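Local coordinates for antigen MTB48 (Mycobacterium smegmatis, PDB 4WJ2), which forms the PE-PPE-like part of EspB, a protein of the ESX-1 type VII secretion system that is probably involved in DNA conjugation, at least in the recipient strain, at residues 108-113 / 286-291. Numbering follows the deposited sequence.
Sequences VVPDMS and GGLPAV
An isolated antiparallel bridge, a hydrogen-bonded pair between V108 and V291, joins two extended loops that run along the helical PE–PPE-like fold of EspB: segment 108-113, in the linker between helix 39-85 and helix 138-146, and segment 286-291, in the tail that follows helix 247-271. The touching parts, 108-112 and 286-291, run 156° apart, close to antiparallel. Two near-linear backbone bonds define the bridge: V108 N donates to V291 O at 3.1 Å, and V291 N donates back to V108 O at 2.8 Å. A weak CA-H...O contact from A290 CA to V108 O, at 3.2 Å, supplements them.

Past the bridge the pairing is apolar. P110 sets its ring against the other loop, with CG 4.0 Å from V291 CG1 and CB touching L288 CD1. V291 CG1 stands beside its own backbone N (chi1 -64°), which puts that branch against the proline while CG2 lies by V108 O. On the outer side, V109 CG2 meets A290 CB.

P110 and V291 also both touch A79 of helix 39-85, whereas L288 and P289 reach T190 of helix 186-229. The two loops thus pack together over helices from both the PE and PPE sequence regions.

M112 closes the far end without a backbone bond to the glycines. Its SD lies 4.0 Å from L288 CG, and the bend at chi3 (-22°) turns the terminal methyl over the glycine backbone, bringing CE to 3.5 Å from G287 CA.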
loop_
_atom_site.group_PDB
_atom_site.type_symbol
_atom_site.label_atom_id
_atom_site.label_comp_id
_atom_site.label_asym_id
_atom_site.label_seq_id
_atom_site.Cartn_x
_atom_site.Cartn_y
_atom_site.Cartn_z
ATOM N N VAL A 108 6.153 33.496 21.428
ATOM C CA VAL A 108 4.786 33.401 20.928
ATOM C C VAL A 108 4.412 31.956 20.598
ATOM O O VAL A 108 5.226 31.206 20.043
ATOM C CB VAL A 108 4.591 34.302 19.666
ATOM C CG1 VAL A 108 3.220 34.122 19.063
ATOM C CG2 VAL A 108 4.814 35.764 20.014
ATOM N N VAL A 109 3.175 31.571 20.927
ATOM C CA VAL A 109 2.706 30.207 20.671
ATOM C C VAL A 109 1.995 30.066 19.326
ATOM O O VAL A 109 0.940 30.675 19.107
ATOM C CB VAL A 109 1.769 29.719 21.772
ATOM C CG1 VAL A 109 1.428 28.265 21.542
ATOM C CG2 VAL A 109 2.429 29.896 23.128
ATOM N N PRO A 110 2.584 29.263 18.418
ATOM C CA PRO A 110 2.029 29.003 17.091
ATOM C C PRO A 110 0.591 28.528 17.168
ATOM O O PRO A 110 0.272 27.584 17.891
ATOM C CB PRO A 110 2.943 27.909 16.538
ATOM C CG PRO A 110 4.214 28.167 17.170
ATOM C CD PRO A 110 3.894 28.617 18.581
ATOM N N ASP A 111 -0.266 29.212 16.418
ATOM C CA ASP A 111 -1.695 28.954 16.408
ATOM C C ASP A 111 -1.991 27.673 15.664
ATOM O O ASP A 111 -1.866 27.631 14.447
ATOM C CB ASP A 111 -2.432 30.124 15.758
ATOM C CG ASP A 111 -3.819 30.330 16.327
ATOM O OD1 ASP A 111 -4.518 29.324 16.590
ATOM O OD2 ASP A 111 -4.203 31.505 16.524
ATOM N N MET A 112 -2.382 26.630 16.384
ATOM C CA MET A 112 -2.695 25.372 15.721
ATOM C C MET A 112 -4.181 25.030 15.819
ATOM O O MET A 112 -4.631 23.985 15.339
ATOM C CB MET A 112 -1.837 24.249 16.293
ATOM C CG MET A 112 -0.347 24.392 15.962
ATOM S SD MET A 112 0.571 22.884 16.324
ATOM C CE MET A 112 -0.530 22.121 17.531
ATOM N N SER A 113 -4.944 25.954 16.397
ATOM C CA SER A 113 -6.386 25.787 16.600
ATOM C C SER A 113 -7.195 25.588 15.315
ATOM O O SER A 113 -8.416 25.412 15.371
ATOM C CB SER A 113 -6.947 26.995 17.355
ATOM O OG SER A 113 -6.490 28.213 16.790
ATOM N N GLY A 286 1.347 16.714 16.834
ATOM C CA GLY A 286 0.940 17.312 18.094
ATOM C C GLY A 286 1.460 18.724 18.334
ATOM O O GLY A 286 1.977 19.384 17.421
ATOM N N GLY A 287 1.322 19.182 19.579
ATOM C CA GLY A 287 1.469 20.589 19.915
ATOM C C GLY A 287 2.869 21.138 19.818
ATOM O O GLY A 287 3.806 20.492 20.280
ATOM N N LEU A 288 3.019 22.323 19.221
ATOM C CA LEU A 288 4.321 23.017 19.189
ATOM C C LEU A 288 4.522 23.946 20.369
ATOM O O LEU A 288 3.557 24.544 20.877
ATOM C CB LEU A 288 4.488 23.854 17.935
ATOM C CG LEU A 288 4.577 23.196 16.586
ATOM C CD1 LEU A 288 4.743 24.306 15.601
ATOM C CD2 LEU A 288 5.753 22.275 16.572
ATOM N N PRO A 289 5.788 24.098 20.791
ATOM C CA PRO A 289 6.064 25.055 21.869
ATOM C C PRO A 289 6.024 26.473 21.345
ATOM O O PRO A 289 5.644 26.696 20.203
ATOM C CB PRO A 289 7.470 24.669 22.351
ATOM C CG PRO A 289 8.097 23.940 21.184
ATOM C CD PRO A 289 6.966 23.296 20.413
ATOM N N ALA A 290 6.393 27.422 22.191
ATOM C CA ALA A 290 6.498 28.801 21.776
ATOM C C ALA A 290 7.802 29.020 20.996
ATOM O O ALA A 290 8.791 28.297 21.186
ATOM C CB ALA A 290 6.412 29.720 22.984
ATOM N N VAL A 291 7.790 30.010 20.107
ATOM C CA VAL A 291 8.944 30.338 19.282
ATOM C C VAL A 291 9.573 31.650 19.704
ATOM O O VAL A 291 8.901 32.499 20.279
ATOM C CB VAL A 291 8.559 30.436 17.805
ATOM C CG1 VAL A 291 8.077 29.082 17.277
ATOM C CG2 VAL A 291 7.524 31.534 17.603
#